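Local coordinates for protein putative cathepsin d (PDB 5N71) that probably cleaves peptide bonds within proteins as a pepsin-family (A1) aspartic endopeptidase of the tick Ixodes ricinus, at residues S39-L44 with I132-V137; G82-F87 with G106-V111; I225-T230 with L311-D316; L232-P237 with G301-E306. All coordinates share one frame; numbering follows the deposited sequence.

Contact 1: residues S39-L44 with I132-V137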
loop_
_atom_site.group_PDB
_atom_site.type_symbol
_atom_site.label_atom_id
_atom_site.label_comp_id
_atom_site.label_asym_id
_atom_site.label_seq_id
_atom_site.Cartn_x
_atom_site.Cartn_y
_atom_site.Cartn_z
ATOM N N SER A 39 4.742 -5.915 -0.551
ATOM C CA SER A 39 6.036 -6.514 -0.987
ATOM C C SER A 39 7.074 -6.288 0.110
ATOM O O SER A 39 6.789 -5.581 1.102
ATOM C CB SER A 39 6.518 -5.951 -2.313
ATOM O OG SER A 39 6.874 -4.578 -2.180
ATOM N N ALA A 40 8.276 -6.879 -0.038
ATOM C CA ALA A 40 9.248 -6.828 1.078
ATOM C C ALA A 40 10.663 -6.425 0.667
ATOM O O ALA A 40 11.550 -6.546 1.503
ATOM C CB ALA A 40 9.275 -8.164 1.842
ATOM N N ASN A 41 10.849 -5.961 -0.573
ATOM C CA ASN A 41 12.164 -5.504 -1.070
ATOM C C ASN A 41 12.225 -3.969 -1.135
ATOM O O ASN A 41 11.194 -3.314 -1.358
ATOM C CB ASN A 41 12.492 -6.115 -2.421
ATOM C CG ASN A 41 12.820 -7.614 -2.321
ATOM O OD1 ASN A 41 11.907 -8.442 -2.192
ATOM N ND2 ASN A 41 14.123 -7.967 -2.355
ATOM N N LEU A 42 13.446 -3.439 -0.937
ATOM C CA LEU A 42 13.769 -2.046 -1.204
ATOM C C LEU A 42 14.585 -1.971 -2.519
ATOM O O LEU A 42 15.551 -2.727 -2.701
ATOM C CB LEU A 42 14.569 -1.462 -0.056
ATOM C CG LEU A 42 15.242 -0.106 -0.247
ATOM C CD1 LEU A 42 14.171 0.962 -0.495
ATOM C CD2 LEU A 42 16.085 0.193 0.963
ATOM N N TRP A 43 14.198 -1.066 -3.429
ATOM C CA TRP A 43 15.050 -0.760 -4.579
ATOM C C TRP A 43 14.903 0.694 -5.006
ATOM O O TRP A 43 13.888 1.338 -4.716
ATOM C CB TRP A 43 14.769 -1.688 -5.782
ATOM C CG TRP A 43 13.361 -1.543 -6.317
ATOM C CD1 TRP A 43 12.292 -2.245 -5.928
ATOM C CD2 TRP A 43 12.895 -0.575 -7.279
ATOM N NE1 TRP A 43 11.167 -1.807 -6.606
ATOM C CE2 TRP A 43 11.517 -0.763 -7.420
ATOM C CE3 TRP A 43 13.519 0.449 -8.019
ATOM C CZ2 TRP A 43 10.741 0.009 -8.288
ATOM C CZ3 TRP A 43 12.741 1.213 -8.881
ATOM C CH2 TRP A 43 11.387 0.995 -9.002
ATOM N N LEU A 44 15.918 1.168 -5.722
ATOM C CA LEU A 44 15.977 2.529 -6.253
ATOM C C LEU A 44 16.706 2.500 -7.603
ATOM O O LEU A 44 17.474 1.572 -7.860
ATOM C CB LEU A 44 16.798 3.417 -5.316
ATOM C CG LEU A 44 16.185 3.650 -3.935
ATOM C CD1 LEU A 44 17.221 4.167 -2.986
ATOM C CD2 LEU A 44 14.965 4.587 -3.991
ATOM N N ILE A 132 8.285 -13.242 1.958
ATOM C CA ILE A 132 8.046 -12.880 0.565
ATOM C C ILE A 132 9.096 -11.925 -0.003
ATOM O O ILE A 132 8.930 -11.413 -1.114
ATOM C CB ILE A 132 6.601 -12.417 0.274
ATOM C CG1 ILE A 132 6.248 -11.063 0.909
ATOM C CG2 ILE A 132 5.632 -13.493 0.793
ATOM C CD1 ILE A 132 4.962 -10.472 0.365
ATOM N N ALA A 133 10.199 -11.730 0.708
ATOM C CA ALA A 133 11.346 -11.010 0.089
ATOM C C ALA A 133 11.980 -11.901 -0.951
ATOM O O ALA A 133 12.061 -13.110 -0.739
ATOM C CB ALA A 133 12.374 -10.596 1.120
ATOM N N VAL A 134 12.368 -11.335 -2.088
ATOM C CA VAL A 134 13.167 -12.119 -3.067
ATOM C C VAL A 134 14.667 -11.847 -2.948
ATOM O O VAL A 134 15.109 -10.785 -2.457
ATOM C CB VAL A 134 12.727 -11.943 -4.546
ATOM C CG1 VAL A 134 11.283 -12.339 -4.716
ATOM C CG2 VAL A 134 13.001 -10.535 -5.060
ATOM N N ASP A 135 15.450 -12.826 -3.405
ATOM C CA ASP A 135 16.912 -12.692 -3.543
ATOM C C ASP A 135 17.751 -12.668 -2.253
ATOM O O ASP A 135 18.951 -12.347 -2.280
ATOM C CB ASP A 135 17.287 -11.536 -4.469
ATOM C CG ASP A 135 16.728 -11.714 -5.870
ATOM O OD1 ASP A 135 16.718 -12.845 -6.443
ATOM O OD2 ASP A 135 16.258 -10.718 -6.422
ATOM N N GLY A 136 17.167 -13.077 -1.142
ATOM C CA GLY A 136 17.961 -13.393 0.033
ATOM C C GLY A 136 18.319 -12.172 0.860
ATOM O O GLY A 136 19.216 -12.270 1.680
ATOM N N VAL A 137 17.614 -11.052 0.667
ATOM C CA VAL A 137 17.952 -9.792 1.349
ATOM C C VAL A 137 16.866 -9.457 2.373
ATOM O O VAL A 137 15.665 -9.649 2.130
ATOM C CB VAL A 137 18.194 -8.621 0.368
ATOM C CG1 VAL A 137 19.509 -8.845 -0.413
ATOM C CG2 VAL A 137 17.019 -8.376 -0.575
HETATM O O HOH W 1 9.140 -8.842 -1.950
HETATM O O HOH W 2 14.361 -7.234 1.299
#

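Contact 2: residues G82-F87 with G106-V111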
loop_
_atom_site.group_PDB
_atom_site.type_symbol
_atom_site.label_atom_id
_atom_site.label_comp_id
_atom_site.label_asym_id
_atom_site.label_seq_id
_atom_site.Cartn_x
_atom_site.Cartn_y
_atom_site.Cartn_z
ATOM N N GLY A 82 4.302 -4.230 -13.015
ATOM C CA GLY A 82 5.672 -3.911 -13.388
ATOM C C GLY A 82 6.704 -4.941 -12.987
ATOM O O GLY A 82 6.387 -5.975 -12.412
ATOM N N ASN A 83 7.946 -4.644 -13.328
ATOM C CA ASN A 83 9.057 -5.537 -13.021
ATOM C C ASN A 83 10.309 -4.719 -12.932
ATOM O O ASN A 83 10.393 -3.638 -13.522
ATOM C CB ASN A 83 9.205 -6.633 -14.096
ATOM C CG ASN A 83 9.435 -6.055 -15.485
ATOM O OD1 ASN A 83 10.563 -5.816 -15.896
ATOM N ND2 ASN A 83 8.365 -5.776 -16.178
ATOM N N VAL A 84 11.264 -5.196 -12.154
ATOM C CA VAL A 84 12.535 -4.525 -12.117
ATOM C C VAL A 84 13.691 -5.504 -12.049
ATOM O O VAL A 84 13.563 -6.561 -11.459
ATOM C CB VAL A 84 12.569 -3.297 -11.130
ATOM C CG1 VAL A 84 11.337 -3.117 -10.301
ATOM C CG2 VAL A 84 13.885 -3.081 -10.385
ATOM N N GLU A 85 14.802 -5.123 -12.666
ATOM C CA GLU A 85 16.004 -5.957 -12.692
ATOM C C GLU A 85 17.197 -5.078 -12.372
ATOM O O GLU A 85 17.261 -3.916 -12.809
ATOM C CB GLU A 85 16.159 -6.643 -14.073
ATOM C CG GLU A 85 17.333 -7.645 -14.201
ATOM C CD GLU A 85 18.754 -7.044 -14.526
ATOM O OE1 GLU A 85 18.929 -5.998 -15.260
ATOM O OE2 GLU A 85 19.758 -7.660 -14.044
ATOM N N GLY A 86 18.159 -5.642 -11.644
ATOM C CA GLY A 86 19.431 -4.984 -11.380
ATOM C C GLY A 86 20.356 -5.822 -10.499
ATOM O O GLY A 86 20.441 -7.054 -10.679
ATOM N N PHE A 87 20.973 -5.212 -9.492
ATOM C CA PHE A 87 21.861 -5.973 -8.578
ATOM C C PHE A 87 21.760 -5.409 -7.190
ATOM O O PHE A 87 21.297 -4.276 -7.033
ATOM C CB PHE A 87 23.306 -5.961 -9.114
ATOM C CG PHE A 87 23.883 -4.583 -9.218
ATOM C CD1 PHE A 87 23.631 -3.808 -10.341
ATOM C CD2 PHE A 87 24.562 -4.029 -8.164
ATOM C CE1 PHE A 87 24.070 -2.489 -10.409
ATOM C CE2 PHE A 87 25.060 -2.737 -8.229
ATOM C CZ PHE A 87 24.816 -1.953 -9.356
ATOM N N GLY A 106 18.118 -3.117 -3.860
ATOM C CA GLY A 106 18.284 -3.295 -5.289
ATOM C C GLY A 106 18.669 -1.989 -6.007
ATOM O O GLY A 106 18.026 -0.953 -5.802
ATOM N N GLU A 107 19.761 -2.016 -6.782
ATOM C CA GLU A 107 20.135 -0.957 -7.729
ATOM C C GLU A 107 19.508 -1.287 -9.075
ATOM O O GLU A 107 19.898 -2.266 -9.716
ATOM C CB GLU A 107 21.662 -0.836 -7.895
ATOM C CG GLU A 107 22.435 -0.414 -6.649
ATOM C CD GLU A 107 23.749 0.336 -6.970
ATOM O OE1 GLU A 107 23.771 1.190 -7.909
ATOM O OE2 GLU A 107 24.759 0.098 -6.264
ATOM N N ALA A 108 18.486 -0.527 -9.467
ATOM C CA ALA A 108 17.690 -0.858 -10.646
ATOM C C ALA A 108 18.398 -0.424 -11.935
ATOM O O ALA A 108 18.870 0.708 -12.048
ATOM C CB ALA A 108 16.293 -0.238 -10.583
ATOM N N LEU A 109 18.468 -1.362 -12.883
ATOM C CA LEU A 109 18.965 -1.111 -14.237
ATOM C C LEU A 109 17.882 -1.173 -15.281
ATOM O O LEU A 109 17.920 -0.388 -16.204
ATOM C CB LEU A 109 20.073 -2.132 -14.616
ATOM C CG LEU A 109 21.313 -2.145 -13.744
ATOM C CD1 LEU A 109 22.279 -3.250 -14.193
ATOM C CD2 LEU A 109 22.047 -0.805 -13.703
ATOM N N VAL A 110 16.943 -2.125 -15.171
ATOM C CA VAL A 110 15.837 -2.299 -16.123
ATOM C C VAL A 110 14.508 -2.228 -15.349
ATOM O O VAL A 110 14.323 -2.957 -14.371
ATOM C CB VAL A 110 15.914 -3.656 -16.871
ATOM C CG1 VAL A 110 14.747 -3.838 -17.862
ATOM C CG2 VAL A 110 17.244 -3.810 -17.611
ATOM N N VAL A 111 13.598 -1.349 -15.778
ATOM C CA VAL A 111 12.266 -1.212 -15.169
ATOM C C VAL A 111 11.217 -1.325 -16.276
ATOM O O VAL A 111 11.386 -0.695 -17.297
ATOM C CB VAL A 111 12.127 0.131 -14.437
ATOM C CG1 VAL A 111 10.717 0.326 -13.889
ATOM C CG2 VAL A 111 13.148 0.239 -13.303
#

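Contact 3: residues I225-T230 with L311-D316. Unlike the reference sequence in segment 225-230: Asn-227 (reference Asp).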
loop_
_atom_site.group_PDB
_atom_site.type_symbol
_atom_site.label_atom_id
_atom_site.label_comp_id
_atom_site.label_asym_id
_atom_site.label_seq_id
_atom_site.Cartn_x
_atom_site.Cartn_y
_atom_site.Cartn_z
ATOM N N ILE A 225 -6.078 -8.966 2.536
ATOM C CA ILE A 225 -4.798 -8.339 2.885
ATOM C C ILE A 225 -4.962 -6.812 2.957
ATOM O O ILE A 225 -5.809 -6.217 2.257
ATOM C CB ILE A 225 -3.621 -8.726 1.949
ATOM C CG1 ILE A 225 -3.752 -8.153 0.525
ATOM C CG2 ILE A 225 -3.499 -10.241 1.855
ATOM C CD1 ILE A 225 -2.482 -8.238 -0.307
ATOM N N ALA A 226 -4.154 -6.194 3.795
ATOM C CA ALA A 226 -4.066 -4.728 3.876
ATOM C C ALA A 226 -2.837 -4.333 3.076
ATOM O O ALA A 226 -1.711 -4.649 3.477
ATOM C CB ALA A 226 -3.933 -4.297 5.332
ATOM N N ASN A 227 -3.045 -3.690 1.913
ATOM C CA ASN A 227 -1.989 -3.372 1.003
ATOM C C ASN A 227 -1.925 -1.888 0.676
ATOM O O ASN A 227 -2.673 -1.393 -0.212
ATOM C CB ASN A 227 -2.164 -4.176 -0.278
ATOM C CG ASN A 227 -1.000 -3.996 -1.251
ATOM O OD1 ASN A 227 -0.057 -3.252 -1.019
ATOM N ND2 ASN A 227 -1.065 -4.710 -2.349
ATOM N N THR A 228 -1.001 -1.198 1.345
ATOM C CA THR A 228 -0.744 0.226 1.114
ATOM C C THR A 228 -0.180 0.559 -0.271
ATOM O O THR A 228 -0.133 1.732 -0.649
ATOM C CB THR A 228 0.258 0.781 2.092
ATOM O OG1 THR A 228 1.456 0.013 1.981
ATOM C CG2 THR A 228 -0.269 0.733 3.527
ATOM N N GLY A 229 0.297 -0.454 -1.006
ATOM C CA GLY A 229 0.904 -0.235 -2.286
ATOM C C GLY A 229 -0.047 -0.208 -3.480
ATOM O O GLY A 229 0.406 -0.157 -4.613
ATOM N N THR A 230 -1.351 -0.182 -3.230
ATOM C CA THR A 230 -2.315 -0.153 -4.304
ATOM C C THR A 230 -3.518 0.750 -3.951
ATOM O O THR A 230 -3.828 0.915 -2.754
ATOM C CB THR A 230 -2.722 -1.596 -4.654
ATOM O OG1 THR A 230 -3.241 -1.627 -5.971
ATOM C CG2 THR A 230 -3.697 -2.192 -3.705
ATOM N N LEU A 311 -8.298 -13.269 -3.168
ATOM C CA LEU A 311 -8.195 -12.354 -2.010
ATOM C C LEU A 311 -8.997 -11.092 -2.195
ATOM O O LEU A 311 -9.125 -10.577 -3.311
ATOM C CB LEU A 311 -6.743 -11.924 -1.754
ATOM C CG LEU A 311 -5.707 -12.942 -1.315
ATOM C CD1 LEU A 311 -4.305 -12.333 -1.358
ATOM C CD2 LEU A 311 -6.028 -13.433 0.096
ATOM N N TRP A 312 -9.513 -10.566 -1.082
ATOM C CA TRP A 312 -9.874 -9.168 -1.035
ATOM C C TRP A 312 -8.606 -8.378 -0.673
ATOM O O TRP A 312 -8.008 -8.586 0.417
ATOM C CB TRP A 312 -10.996 -8.944 -0.030
ATOM C CG TRP A 312 -12.306 -9.538 -0.474
ATOM C CD1 TRP A 312 -12.741 -10.795 -0.243
ATOM C CD2 TRP A 312 -13.315 -8.899 -1.281
ATOM N NE1 TRP A 312 -13.968 -10.989 -0.826
ATOM C CE2 TRP A 312 -14.347 -9.834 -1.460
ATOM C CE3 TRP A 312 -13.444 -7.623 -1.844
ATOM C CZ2 TRP A 312 -15.504 -9.545 -2.216
ATOM C CZ3 TRP A 312 -14.587 -7.316 -2.575
ATOM C CH2 TRP A 312 -15.610 -8.281 -2.749
ATOM N N ILE A 313 -8.172 -7.535 -1.596
ATOM C CA ILE A 313 -6.961 -6.753 -1.462
ATOM C C ILE A 313 -7.445 -5.351 -1.102
ATOM O O ILE A 313 -8.039 -4.650 -1.946
ATOM C CB ILE A 313 -6.124 -6.747 -2.744
ATOM C CG1 ILE A 313 -5.790 -8.167 -3.178
ATOM C CG2 ILE A 313 -4.873 -5.908 -2.570
ATOM C CD1 ILE A 313 -5.133 -8.194 -4.536
ATOM N N LEU A 314 -7.265 -5.004 0.178
ATOM C CA LEU A 314 -7.708 -3.716 0.716
ATOM C C LEU A 314 -6.628 -2.664 0.590
ATOM O O LEU A 314 -5.673 -2.597 1.399
ATOM C CB LEU A 314 -8.164 -3.862 2.169
ATOM C CG LEU A 314 -9.161 -4.979 2.452
ATOM C CD1 LEU A 314 -9.436 -5.140 3.933
ATOM C CD2 LEU A 314 -10.471 -4.778 1.691
ATOM N N GLY A 315 -6.795 -1.839 -0.421
ATOM C CA GLY A 315 -5.886 -0.781 -0.771
ATOM C C GLY A 315 -6.344 0.538 -0.194
ATOM O O GLY A 315 -7.157 0.526 0.719
ATOM N N ASP A 316 -5.867 1.631 -0.781
ATOM C CA ASP A 316 -6.033 2.987 -0.234
ATOM C C ASP A 316 -7.498 3.388 0.024
ATOM O O ASP A 316 -7.796 4.090 0.992
ATOM C CB ASP A 316 -5.389 3.997 -1.145
ATOM C CG ASP A 316 -3.851 3.822 -1.280
ATOM O OD1 ASP A 316 -3.197 3.230 -0.385
ATOM O OD2 ASP A 316 -3.321 4.257 -2.315
HETATM O O HOH W 3 -0.845 3.807 -2.701
#

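Contact 4: residues L232-P237 with G301-E306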
loop_
_atom_site.group_PDB
_atom_site.type_symbol
_atom_site.label_atom_id
_atom_site.label_comp_id
_atom_site.label_asym_id
_atom_site.label_seq_id
_atom_site.Cartn_x
_atom_site.Cartn_y
_atom_site.Cartn_z
ATOM N N LEU A 232 -7.007 0.788 -5.071
ATOM C CA LEU A 232 -8.401 0.370 -4.999
ATOM C C LEU A 232 -8.605 -0.825 -4.097
ATOM O O LEU A 232 -7.674 -1.285 -3.414
ATOM C CB LEU A 232 -8.909 0.085 -6.427
ATOM C CG LEU A 232 -8.744 1.234 -7.439
ATOM C CD1 LEU A 232 -9.449 0.895 -8.755
ATOM C CD2 LEU A 232 -9.277 2.570 -6.950
ATOM N N ILE A 233 -9.825 -1.316 -4.049
ATOM C CA ILE A 233 -10.124 -2.600 -3.444
ATOM C C ILE A 233 -10.278 -3.624 -4.574
ATOM O O ILE A 233 -11.140 -3.457 -5.475
ATOM C CB ILE A 233 -11.394 -2.540 -2.564
ATOM C CG1 ILE A 233 -11.148 -1.675 -1.336
ATOM C CG2 ILE A 233 -11.827 -3.931 -2.146
ATOM C CD1 ILE A 233 -12.418 -1.431 -0.522
ATOM N N THR A 234 -9.500 -4.701 -4.505
ATOM C CA THR A 234 -9.619 -5.783 -5.465
ATOM C C THR A 234 -10.304 -6.942 -4.755
ATOM O O THR A 234 -10.124 -7.138 -3.533
ATOM C CB THR A 234 -8.229 -6.146 -6.070
ATOM O OG1 THR A 234 -7.790 -5.055 -6.886
ATOM C CG2 THR A 234 -8.325 -7.338 -6.994
ATOM N N GLY A 235 -11.110 -7.708 -5.491
ATOM C CA GLY A 235 -11.763 -8.890 -4.951
ATOM C C GLY A 235 -11.790 -10.049 -5.930
ATOM O O GLY A 235 -11.438 -9.865 -7.092
ATOM N N PRO A 236 -12.215 -11.232 -5.471
ATOM C CA PRO A 236 -12.388 -12.371 -6.369
ATOM C C PRO A 236 -13.308 -11.944 -7.532
ATOM O O PRO A 236 -14.303 -11.245 -7.272
ATOM C CB PRO A 236 -13.085 -13.431 -5.515
ATOM C CG PRO A 236 -13.154 -12.934 -4.135
ATOM C CD PRO A 236 -12.669 -11.499 -4.109
ATOM N N PRO A 237 -12.955 -12.285 -8.780
ATOM C CA PRO A 237 -13.626 -11.629 -9.901
ATOM C C PRO A 237 -15.127 -11.796 -9.975
ATOM O O PRO A 237 -15.825 -10.813 -10.297
ATOM C CB PRO A 237 -12.920 -12.202 -11.140
ATOM C CG PRO A 237 -12.341 -13.502 -10.654
ATOM C CD PRO A 237 -11.910 -13.210 -9.244
ATOM N N GLY A 301 -14.492 2.084 -6.614
ATOM C CA GLY A 301 -13.220 1.701 -6.011
ATOM C C GLY A 301 -13.077 0.201 -5.811
ATOM O O GLY A 301 -12.160 -0.222 -5.087
ATOM N N PHE A 302 -14.013 -0.588 -6.379
ATOM C CA PHE A 302 -13.976 -2.039 -6.364
ATOM C C PHE A 302 -13.676 -2.536 -7.766
ATOM O O PHE A 302 -14.332 -2.101 -8.739
ATOM C CB PHE A 302 -15.309 -2.637 -5.891
ATOM C CG PHE A 302 -15.774 -2.134 -4.562
ATOM C CD1 PHE A 302 -15.231 -2.627 -3.390
ATOM C CD2 PHE A 302 -16.763 -1.154 -4.481
ATOM C CE1 PHE A 302 -15.666 -2.148 -2.161
ATOM C CE2 PHE A 302 -17.202 -0.679 -3.251
ATOM C CZ PHE A 302 -16.649 -1.163 -2.092
ATOM N N MET A 303 -12.719 -3.470 -7.882
ATOM C CA MET A 303 -12.311 -3.971 -9.214
ATOM C C MET A 303 -11.855 -5.430 -9.154
ATOM O O MET A 303 -11.491 -5.943 -8.083
ATOM C CB MET A 303 -11.207 -3.087 -9.829
ATOM C CG MET A 303 -9.870 -3.098 -9.079
ATOM S SD MET A 303 -8.381 -2.869 -10.108
ATOM C CE MET A 303 -8.487 -4.317 -11.149
ATOM N N GLY A 304 -11.893 -6.093 -10.311
ATOM C CA GLY A 304 -11.463 -7.509 -10.455
ATOM C C GLY A 304 -10.278 -7.544 -11.411
ATOM O O GLY A 304 -10.179 -6.700 -12.289
ATOM N N LEU A 305 -9.326 -8.455 -11.201
ATOM C CA LEU A 305 -8.214 -8.595 -12.112
ATOM C C LEU A 305 -8.610 -9.614 -13.164
ATOM O O LEU A 305 -9.448 -10.528 -12.918
ATOM C CB LEU A 305 -6.961 -9.098 -11.365
ATOM C CG LEU A 305 -6.464 -8.181 -10.226
ATOM C CD1 LEU A 305 -5.361 -8.827 -9.394
ATOM C CD2 LEU A 305 -6.007 -6.858 -10.818
ATOM N N GLU A 306 -7.938 -9.522 -14.298
ATOM C CA GLU A 306 -8.012 -10.599 -15.289
ATOM C C GLU A 306 -7.252 -11.894 -14.891
ATOM O O GLU A 306 -7.523 -12.924 -15.456
ATOM C CB GLU A 306 -7.523 -10.086 -16.613
ATOM C CG GLU A 306 -8.496 -9.109 -17.251
ATOM C CD GLU A 306 -7.879 -8.328 -18.418
ATOM O OE1 GLU A 306 -6.655 -8.439 -18.669
ATOM O OE2 GLU A 306 -8.642 -7.590 -19.075
HETATM O O HOH W 4 -9.345 -10.262 -8.577
#

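Contact 1: residues S39-L44 with I132-V137
Ile-132 lies beside the loop of 39-44 with the side of its chain: CG1 is 4.3 Å from Ala-40 CB, while CD1 reaches on to the backbone of Ser-39. Its carbonyl is tied across by a water that also donates to Asn-41 OD1 and accepts from Ala-40 N. At Ala-133 the two backbones come closest, and the methyl groups meet, Ala-133 CB to Ala-40 CB at 4.0 Å. In the N-terminal lobe of the pepsin-like fold, the contact joins the chain just after the loop of the predicted active-site Asp-36 to the loop before helix 140-146; Ser-39 OG itself turns to Asp-36. The amide of Asn-41 bonds both the N-H and the carbonyl oxygen of Val-134, reaching it with CG anti to its own carbonyl carbon (chi1 -71°). Val-134 N gives an in-plane bond to a lone pair of Asn-41 OD1 (2.9 Å), and Asn-41 ND2 answers to Val-134 O at 3.0 Å with an N-H angle of 168°, so that the two bonds fix which end of the amide is which. Further on, the side chains of Val-137 and Asn-41 cross at about a right angle, Val-137 CG2 3.4 Å from Asn-41 ND2. A second water joins Val-137 O to Ala-40 O.

Contact 2: residues G82-F87 with G106-V111
Backbone bonds from Glu-85 and Phe-87 to the partner strand organise this antiparallel hairpin pairing, which is interrupted by a classic beta bulge. Glu-85 O takes two N-H groups, Leu-109 N at 2.8 Å and Val-110 N at 3.0 Å, and Glu-85 N donates to Val-110 O. Beyond the bulge Phe-87 and Glu-107 form a hydrogen-bonded pair, with Glu-107 N to Phe-87 O at 2.7 Å. The CA-H groups of Val-84 and Gly-86 add contacts to Val-110 O and Glu-107 O.

Among the apolar contacts, Val-84 CG2 meets Ala-108 CB at 3.7 Å, next to Trp-43, and Leu-109 CD1 meets the edge of the Phe-87 ring near its plane. A methyl-to-oxygen van der Waals contact stands apart from these: the Glu-85 chain bends at chi2 (-83°), which brings its OE1 to 3.6 Å from Val-110 CG2.

The ring contact is CH-pi: Glu-107 CB sits over one face of Phe-87, 3.9 Å from the centroid and towards the rim. The carboxylate follows, its plane 44° from that of the ring, with Glu-107 CD 3.5 Å from Phe-87 CZ. The hydroxyls of Ser-89 and Ser-46 hydrogen-bond its two oxygens. The buried carboxylate thus has both oxygens met by hydroxyls while its stem lies against the ring, which probably holds its orientation.

Contact 3: residues I225-T230 with L311-D316
This is a buried parallel strand pairing at the middle of the molecule, in the C-terminal lobe of a pepsin-like protease, where the strand leading into the predicted active-site loop runs beside Ile-313, Leu-314 and Gly-315. The arrangement matches the psi structure of the family: strand 312-314 lies between 222-226, parallel to it, and 233-234, antiparallel to it, and its two hydrophobic residues and glycine follow the family pattern. Ile-225 N donates to Trp-312 O (2.9 Å) and Ile-225 O accepts from Leu-314 N (2.8 Å), so Ile-225 straddles Ile-313. Asn-227 N then reaches Leu-314 O from above its carbonyl plane.

Asn-227 stands in the place of an aspartate of the reference sequence, and its side chain comes within about 3 Å (nearest atoms) of that of Asp-36, the other predicted active-site residue. Its CG is anti to the backbone N (chi1 -174°), and a chi2 near zero turns OD1 to Gly-229 N for an Asx turn, 2.8 Å, again with the donor above the carbonyl plane. Thr-228 OG1 is held by the backbone of Phe-35 and Thr-37 in the other lobe, part of the paired loops characteristic of these enzymes.

Ile-313 CG2 packs against several side chains of the loop and its strand: it lies 3.9 Å from Asn-227 CB and 4.0 Å from Ile-225 CG1, with all three side chains running the same way, while Thr-230 crosses it at about a right angle. At the helix start Asp-316 N bonds Thr-230 O. Just before it, Gly-315 CA points a hydrogen at Asn-227 O, 3.3 Å away and at 160°.

Contact 4: residues L232-P237 with G301-E306
Ile-233 bonds through both its N-H and its carbonyl oxygen to the strand of Phe-302, in a short parallel pairing that extends from the psi structure of the C-terminal lobe, where strand 233-234 has 312-314 as its other neighbour. Ile-233 N donates to Gly-301 O at 2.8 Å with an N-H angle of 165°, and Ile-233 O accepts from Met-303 N at 2.9 Å. The third bond, Gly-235 N to Met-303 O, is longer, 3.2 Å. Thr-234 has its backbone partner elsewhere, in Ile-313 of the central strand, while Phe-302 O is taken by Asn-244 ND2 and Phe-302 N by Ser-300 OG. Where the chains part before helix 237-246, a water replaces direct bonding: it donates to Gly-235 O and accepts from Leu-305 N.

Side chains alternate about these bonds. Ile-233 and Phe-302 lie side by side, and Ile-233 CD1 approaches the ring obliquely, at CE1. On the opposite side the Leu-232 and Met-303 side chains cross at about a right angle, Leu-232 CD1 4.0 Å from Met-303 CG. Met-303 CG is set between its own backbone N and carbonyl carbon (chi1 65°), bringing it within 3.6 Å of Thr-234 OG1, a van der Waals contact. Thr-234 CG2 meets Leu-305, whose side chain crosses that of the threonine at about a right angle, with Leu-305 CG 3.8 Å from the methyl.

Overall arrangement
Contacts 1 and 2 belong to the N-terminal lobe and contacts 3 and 4 to the C-terminal lobe; the centres of contacts 1 and 3 are about 18 Å apart. Within each lobe the two contacts share neighbouring strands: the carbonyls of Leu-42 and Leu-44 probably hydrogen-bond to Gly-106 and Ala-108, and Ile-313 N probably does so to Thr-234 O. Contact 3 is the most central, and contact 4 is also buried, whereas contacts 1 and 2 are partly exposed. Contacts 3 and 4 are parallel backbone pairings, and contact 2 is an antiparallel one kinked by a bulge. Contact 1, by contrast, joins two loops through one side-chain amide and waters.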